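Local coordinates for alkaline phosphatase (Thermus thermophilus, PDB 7KWD), which probably removes phosphate groups from phosphorylated compounds as a homodimeric enzyme that uses zinc and magnesium ions, at residues Gly180-Arg183 / Phe184-Ala188; Pro232-Ile235 / Asp236-Gln240; Val244-Leu247 / Lys248-Val251. One frame throughout, in Å; residues are numbered along the deposited sequence.

Contact 1: Gly180-Arg183 / Phe184-Ala188; sequences GGDR and FFNPA
Two overlapping beta turns follow strand 176-178, on the way to helix 196-202: F184 N closes the first by bonding to G181 O at 3.0 Å, and F185 N closes the second on D182 O. That carbonyl takes a further donor, N186 N; the N186 bond runs nearly along the C=O axis, whereas F185 N stands well above the carbonyl plane. The same two residues, D182 and N186, are also joined through their side chains. N186 ND2 gives a nearly straight hydrogen bond (174°) to D182 OD2 at 2.8 Å, reaching the oxygen on its syn side. The acceptor lies within the amide plane of N186, although carboxylate and amide planes are well turned from one another. The other oxygen, D182 OD1, is bonded to Y197 OH, so that each carboxylate oxygen has a hydrogen-bond partner. N186 OD1 in turn accepts from A188 N, forming an Asx turn that carries the loop onward. At G181 the backbone angles favour glycine: a side chain would press on the preceding carbonyl and on the F184 ring. The R183 chain runs alongside F184, pointing the same way, and its CG stands 3.5 Å from the F184 centroid and 8° off the ring normal, a CH-pi contact over the centre of the face. The chi1 of 73° swings R183 CG over the ring, and a bend at chi3 carries the guanidinium onward, so that R183 NH1 comes 3.5 Å from F184 CZ. An alanine at F184 would remove the face under R183 CG and is likely to leave the arginine chain free to turn and a gap beside E162 and T145. G181 O also meets F185 CD1 at 3.2 Å, in the plane of that ring at its edge; the F185 ring packs on A166 and L223.

Contact 2: Pro232-Ile235 / Asp236-Gln240; sequences PYEI and DRRFQ
E234 OE2 is gripped by both arginines of the next turn. R237 NH2 reaches it at 2.8 Å on the syn side, with the oxygen in the guanidinium plane, while R238 NE, at 3.0 Å, uses the anti lone pair; R238 NH2 adds a weak bond. The second oxygen, E234 OE1, receives R237 NE at 2.8 Å from above the carboxylate plane, which makes the R237 grip side-on, one nitrogen to each oxygen. The bend of E234 at chi2 (65°) turns the carboxylate forward along the helix, toward the two arginines. This salt-bridge network spans the short helix 234-239 from its first residue to R238; Y233 is the N-cap residue, and its O accepts from R237 N at 2.9 Å. Two positive groups on one carboxylate would be expected to favour its ionised form. At the helix start, a water joins Y233 N to D236 OD2, which also bonds S348 OG and lies near the plane of the Y233 ring at its edge. Further along, I235 CG1 packs at 3.8 Å against F239 CD2, in the plane of the phenyl ring, while R238 CG stands over the centre of one face of that ring.

Contact 3: Val244-Leu247 / Lys248-Val251; sequences VPSL and KEMV
S246 and E249 point their side chains past one another in a capping box, each reaching the other's backbone N at the start of helix 247-259. S246 OG accepts from E249 N at 3.0 Å with an angle of 160°, and E249 OE1 accepts from S246 N at 2.9 Å, met on the anti side and 21° out of the carboxylate plane. The chi1 of 62° sets S246 OG between its own backbone N and carbonyl carbon, facing the helix start, while E249, extended beyond CG, runs back alongside the serine so that its CG passes 3.4 Å from S246 OG. Each side chain thus accepts from the other's backbone N-H, the reciprocal pairing that defines the box. Nearby, the P245 ring and the M250 chain cross at an angle, with P245 CG 3.9 Å from M250 CG, and F226 touches both residues. L247 packs against V139, V269 and V296. M250 N to S246 O opens the regular helical series, and V251 N to L247 O continues it. One water donates to both V244 O and E249 OE1, 2.6 Å from each.

Overall arrangement
The three contacts follow in series along the chain, all in the alkaline phosphatase fold. Contacts 2 and 3 are neighbours, their centres about 12 Å apart, and they touch: P232 CD packs at 3.7 Å on V244 CG1, and R237 CD lies 3.7 Å from S246 N, so an arginine of the salt-bridge network runs past the capping box. Contact 1 stands apart, with nearest atoms about 7 Å from contact 2 and about 6 Å from contact 3. None of the three supplies a metal ligand, but all lie near the metal centre to differing degrees: the side chain of Y233 is about 10 Å from a bound zinc, and those of L247 and F184 are about 11 Å and about 13 Å from the bound magnesium.

Contact 1: Gly180-Arg183 / Phe184-Ala188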
loop_
_atom_site.group_PDB
_atom_site.type_symbol
_atom_site.label_atom_id
_atom_site.label_comp_id
_atom_site.label_asym_id
_atom_site.label_seq_id
_atom_site.Cartn_x
_atom_site.Cartn_y
_atom_site.Cartn_z
ATOM N N GLY A 180 -25.464 -8.512 10.181
ATOM C CA GLY A 180 -26.198 -9.439 9.345
ATOM C C GLY A 180 -26.310 -10.829 9.960
ATOM O O GLY A 180 -25.963 -11.063 11.116
ATOM N N GLY A 181 -26.789 -11.773 9.143
ATOM C CA GLY A 181 -26.756 -13.182 9.496
ATOM C C GLY A 181 -28.042 -13.795 10.035
ATOM O O GLY A 181 -28.004 -14.643 10.927
ATOM N N ASP A 182 -29.194 -13.421 9.465
ATOM C CA ASP A 182 -30.446 -14.056 9.899
ATOM C C ASP A 182 -30.388 -15.575 9.707
ATOM O O ASP A 182 -31.005 -16.327 10.478
ATOM C CB ASP A 182 -31.633 -13.439 9.144
ATOM C CG ASP A 182 -32.979 -13.958 9.627
ATOM O OD1 ASP A 182 -33.313 -13.798 10.812
ATOM O OD2 ASP A 182 -33.699 -14.526 8.797
ATOM N N ARG A 183 -29.640 -16.043 8.702
ATOM C CA ARG A 183 -29.548 -17.476 8.463
ATOM C C ARG A 183 -29.040 -18.249 9.677
ATOM O O ARG A 183 -29.268 -19.468 9.745
ATOM C CB ARG A 183 -28.670 -17.744 7.232
ATOM C CG ARG A 183 -27.163 -17.541 7.405
ATOM C CD ARG A 183 -26.399 -17.521 6.036
ATOM N NE ARG A 183 -26.039 -18.880 5.653
ATOM C CZ ARG A 183 -24.827 -19.288 5.274
ATOM N NH1 ARG A 183 -23.799 -18.441 5.205
ATOM N NH2 ARG A 183 -24.646 -20.569 4.971
ATOM N N PHE A 184 -28.383 -17.586 10.641
ATOM C CA PHE A 184 -27.846 -18.263 11.818
ATOM C C PHE A 184 -28.729 -18.093 13.052
ATOM O O PHE A 184 -28.425 -18.676 14.108
ATOM C CB PHE A 184 -26.403 -17.780 12.118
ATOM C CG PHE A 184 -25.498 -17.838 10.921
ATOM C CD1 PHE A 184 -25.238 -19.046 10.297
ATOM C CD2 PHE A 184 -24.923 -16.680 10.406
ATOM C CE1 PHE A 184 -24.442 -19.096 9.158
ATOM C CE2 PHE A 184 -24.119 -16.716 9.299
ATOM C CZ PHE A 184 -23.865 -17.928 8.662
ATOM N N PHE A 185 -29.833 -17.359 12.949
ATOM C CA PHE A 185 -30.701 -17.135 14.099
ATOM C C PHE A 185 -32.139 -17.580 13.878
ATOM O O PHE A 185 -32.814 -17.967 14.833
ATOM C CB PHE A 185 -30.715 -15.638 14.460
ATOM C CG PHE A 185 -29.406 -15.120 14.994
ATOM C CD1 PHE A 185 -28.382 -14.761 14.124
ATOM C CD2 PHE A 185 -29.208 -14.964 16.360
ATOM C CE1 PHE A 185 -27.167 -14.256 14.615
ATOM C CE2 PHE A 185 -27.998 -14.480 16.849
ATOM C CZ PHE A 185 -26.981 -14.134 15.966
ATOM N N ASN A 186 -32.601 -17.539 12.670
ATOM C CA ASN A 186 -33.990 -17.783 12.291
ATOM C C ASN A 186 -34.300 -19.271 12.307
ATOM O O ASN A 186 -33.605 -20.048 11.639
ATOM C CB ASN A 186 -34.149 -17.204 10.879
ATOM C CG ASN A 186 -35.566 -17.176 10.390
ATOM O OD1 ASN A 186 -36.416 -17.958 10.791
ATOM N ND2 ASN A 186 -35.805 -16.279 9.465
ATOM N N PRO A 187 -35.330 -19.711 13.045
ATOM C CA PRO A 187 -35.635 -21.162 13.077
ATOM C C PRO A 187 -35.922 -21.740 11.711
ATOM O O PRO A 187 -35.727 -22.940 11.487
ATOM C CB PRO A 187 -36.875 -21.275 13.982
ATOM C CG PRO A 187 -37.479 -19.914 14.024
ATOM C CD PRO A 187 -36.338 -18.907 13.761
ATOM N N ALA A 188 -36.336 -20.917 10.772
ATOM C CA ALA A 188 -36.607 -21.377 9.424
ATOM C C ALA A 188 -35.370 -21.469 8.550
ATOM O O ALA A 188 -35.506 -21.839 7.382
ATOM C CB ALA A 188 -37.610 -20.421 8.758
#

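Contact 2: Pro232-Ile235 / Asp236-Gln240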
loop_
_atom_site.group_PDB
_atom_site.type_symbol
_atom_site.label_atom_id
_atom_site.label_comp_id
_atom_site.label_asym_id
_atom_site.label_seq_id
_atom_site.Cartn_x
_atom_site.Cartn_y
_atom_site.Cartn_z
ATOM N N PRO A 232 -25.994 -5.497 3.088
ATOM C CA PRO A 232 -25.600 -5.011 1.762
ATOM C C PRO A 232 -24.544 -3.906 1.813
ATOM O O PRO A 232 -24.511 -3.070 2.722
ATOM C CB PRO A 232 -26.921 -4.489 1.169
ATOM C CG PRO A 232 -27.997 -5.317 1.854
ATOM C CD PRO A 232 -27.463 -5.583 3.252
ATOM N N TYR A 233 -23.718 -3.887 0.765
ATOM C CA TYR A 233 -22.808 -2.774 0.534
ATOM C C TYR A 233 -23.522 -1.430 0.591
ATOM O O TYR A 233 -24.665 -1.291 0.130
ATOM C CB TYR A 233 -22.154 -2.923 -0.824
ATOM C CG TYR A 233 -21.238 -4.084 -0.994
ATOM C CD1 TYR A 233 -19.964 -4.062 -0.436
ATOM C CD2 TYR A 233 -21.619 -5.194 -1.762
ATOM C CE1 TYR A 233 -19.078 -5.140 -0.630
ATOM C CE2 TYR A 233 -20.762 -6.259 -1.950
ATOM C CZ TYR A 233 -19.491 -6.230 -1.373
ATOM O OH TYR A 233 -18.608 -7.269 -1.532
ATOM N N GLU A 234 -22.817 -0.430 1.119
ATOM C CA GLU A 234 -23.309 0.946 1.061
ATOM C C GLU A 234 -23.785 1.346 -0.345
ATOM O O GLU A 234 -24.821 1.997 -0.490
ATOM C CB GLU A 234 -22.219 1.907 1.541
ATOM C CG GLU A 234 -22.586 3.387 1.452
ATOM C CD GLU A 234 -23.727 3.815 2.366
ATOM O OE1 GLU A 234 -24.124 3.086 3.316
ATOM O OE2 GLU A 234 -24.267 4.907 2.103
ATOM N N ILE A 235 -23.044 0.979 -1.389
ATOM C CA ILE A 235 -23.462 1.432 -2.717
ATOM C C ILE A 235 -24.855 0.902 -3.043
ATOM O O ILE A 235 -25.659 1.583 -3.685
ATOM C CB ILE A 235 -22.421 1.026 -3.781
ATOM C CG1 ILE A 235 -22.706 1.774 -5.086
ATOM C CG2 ILE A 235 -22.384 -0.485 -4.009
ATOM C CD1 ILE A 235 -21.666 1.583 -6.166
ATOM N N ASP A 236 -25.172 -0.297 -2.582
ATOM C CA ASP A 236 -26.469 -0.897 -2.873
ATOM C C ASP A 236 -27.544 -0.308 -1.967
ATOM O O ASP A 236 -28.630 0.039 -2.437
ATOM C CB ASP A 236 -26.357 -2.420 -2.738
ATOM C CG ASP A 236 -25.366 -3.032 -3.742
ATOM O OD1 ASP A 236 -25.284 -2.537 -4.879
ATOM O OD2 ASP A 236 -24.664 -4.018 -3.405
ATOM N N ARG A 237 -27.241 -0.122 -0.684
ATOM C CA ARG A 237 -28.184 0.533 0.211
ATOM C C ARG A 237 -28.548 1.915 -0.310
ATOM O O ARG A 237 -29.723 2.308 -0.286
ATOM C CB ARG A 237 -27.572 0.630 1.614
ATOM C CG ARG A 237 -28.400 1.374 2.642
ATOM C CD ARG A 237 -27.536 1.866 3.817
ATOM N NE ARG A 237 -26.898 3.113 3.429
ATOM C CZ ARG A 237 -27.509 4.293 3.469
ATOM N NH1 ARG A 237 -28.760 4.370 3.912
ATOM N NH2 ARG A 237 -26.873 5.390 3.094
ATOM N N ARG A 238 -27.540 2.671 -0.761
ATOM C CA ARG A 238 -27.722 4.071 -1.117
ATOM C C ARG A 238 -28.548 4.220 -2.392
ATOM O O ARG A 238 -29.475 5.029 -2.436
ATOM C CB ARG A 238 -26.354 4.745 -1.289
ATOM C CG ARG A 238 -26.409 6.253 -1.586
ATOM C CD ARG A 238 -25.010 6.909 -1.453
ATOM N NE ARG A 238 -24.639 6.966 -0.041
ATOM C CZ ARG A 238 -24.913 7.992 0.747
ATOM N NH1 ARG A 238 -25.521 9.057 0.241
ATOM N NH2 ARG A 238 -24.566 7.962 2.032
ATOM N N PHE A 239 -28.238 3.437 -3.426
ATOM C CA PHE A 239 -28.784 3.653 -4.758
ATOM C C PHE A 239 -29.826 2.642 -5.200
ATOM O O PHE A 239 -30.492 2.888 -6.204
ATOM C CB PHE A 239 -27.652 3.662 -5.785
ATOM C CG PHE A 239 -26.678 4.747 -5.567
ATOM C CD1 PHE A 239 -27.082 6.071 -5.612
ATOM C CD2 PHE A 239 -25.365 4.463 -5.287
ATOM C CE1 PHE A 239 -26.180 7.086 -5.394
ATOM C CE2 PHE A 239 -24.459 5.478 -5.078
ATOM C CZ PHE A 239 -24.867 6.787 -5.129
ATOM N N GLN A 240 -29.974 1.517 -4.513
ATOM C CA GLN A 240 -30.955 0.521 -4.892
ATOM C C GLN A 240 -32.065 0.390 -3.864
ATOM O O GLN A 240 -32.786 -0.601 -3.883
ATOM C CB GLN A 240 -30.302 -0.848 -5.109
ATOM C CG GLN A 240 -29.175 -0.841 -6.076
ATOM C CD GLN A 240 -29.636 -0.515 -7.486
ATOM O OE1 GLN A 240 -30.728 -0.913 -7.888
ATOM N NE2 GLN A 240 -28.790 0.207 -8.254
HETATM O O HOH W 1 -25.202 -5.675 -1.553
#

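Contact 3: Val244-Leu247 / Lys248-Val251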
loop_
_atom_site.group_PDB
_atom_site.type_symbol
_atom_site.label_atom_id
_atom_site.label_comp_id
_atom_site.label_asym_id
_atom_site.label_seq_id
_atom_site.Cartn_x
_atom_site.Cartn_y
_atom_site.Cartn_z
ATOM N N VAL A 244 -32.101 -1.690 4.524
ATOM C CA VAL A 244 -31.127 -2.172 5.505
ATOM C C VAL A 244 -30.484 -0.948 6.136
ATOM O O VAL A 244 -30.439 0.139 5.542
ATOM C CB VAL A 244 -30.059 -3.103 4.858
ATOM C CG1 VAL A 244 -30.743 -4.313 4.310
ATOM C CG2 VAL A 244 -29.304 -2.381 3.743
ATOM N N PRO A 245 -29.969 -1.096 7.364
ATOM C CA PRO A 245 -29.338 0.064 8.010
ATOM C C PRO A 245 -27.956 0.309 7.429
ATOM O O PRO A 245 -27.326 -0.587 6.860
ATOM C CB PRO A 245 -29.279 -0.323 9.487
ATOM C CG PRO A 245 -29.334 -1.836 9.515
ATOM C CD PRO A 245 -29.902 -2.316 8.201
ATOM N N SER A 246 -27.532 1.566 7.498
ATOM C CA SER A 246 -26.138 1.923 7.276
ATOM C C SER A 246 -25.314 1.565 8.512
ATOM O O SER A 246 -25.838 1.418 9.618
ATOM C CB SER A 246 -26.000 3.427 7.002
ATOM O OG SER A 246 -26.446 4.170 8.135
ATOM N N LEU A 247 -24.002 1.459 8.335
ATOM C CA LEU A 247 -23.170 1.255 9.521
ATOM C C LEU A 247 -23.424 2.363 10.547
ATOM O O LEU A 247 -23.557 2.095 11.753
ATOM C CB LEU A 247 -21.708 1.168 9.115
ATOM C CG LEU A 247 -20.753 0.743 10.249
ATOM C CD1 LEU A 247 -21.167 -0.568 10.867
ATOM C CD2 LEU A 247 -19.333 0.658 9.675
ATOM N N LYS A 248 -23.543 3.611 10.079
ATOM C CA LYS A 248 -23.802 4.722 10.994
ATOM C C LYS A 248 -25.059 4.487 11.815
ATOM O O LYS A 248 -25.064 4.695 13.045
ATOM C CB LYS A 248 -23.939 6.033 10.204
ATOM C CG LYS A 248 -24.241 7.264 11.089
ATOM C CD LYS A 248 -24.411 8.503 10.192
ATOM C CE LYS A 248 -24.510 9.810 10.984
ATOM N NZ LYS A 248 -24.780 10.941 10.040
ATOM N N GLU A 249 -26.149 4.083 11.157
ATOM C CA GLU A 249 -27.409 3.873 11.876
ATOM C C GLU A 249 -27.249 2.831 12.970
ATOM O O GLU A 249 -27.866 2.932 14.035
ATOM C CB GLU A 249 -28.518 3.445 10.902
ATOM C CG GLU A 249 -29.128 4.626 10.121
ATOM C CD GLU A 249 -30.046 4.227 8.958
ATOM O OE1 GLU A 249 -29.837 3.180 8.294
ATOM O OE2 GLU A 249 -30.986 4.997 8.703
ATOM N N MET A 250 -26.455 1.800 12.709
ATOM C CA MET A 250 -26.230 0.772 13.722
ATOM C C MET A 250 -25.400 1.322 14.876
ATOM O O MET A 250 -25.746 1.113 16.042
ATOM C CB MET A 250 -25.558 -0.444 13.075
ATOM C CG MET A 250 -26.523 -1.270 12.214
ATOM S SD MET A 250 -25.888 -2.849 11.648
ATOM C CE MET A 250 -24.959 -2.544 10.288
ATOM N N VAL A 251 -24.329 2.073 14.581
ATOM C CA VAL A 251 -23.563 2.691 15.671
ATOM C C VAL A 251 -24.431 3.661 16.486
ATOM O O VAL A 251 -24.345 3.700 17.724
ATOM C CB VAL A 251 -22.307 3.380 15.109
ATOM C CG1 VAL A 251 -21.602 4.126 16.198
ATOM C CG2 VAL A 251 -21.344 2.333 14.494
HETATM O O HOH W 2 -30.539 2.755 5.777
#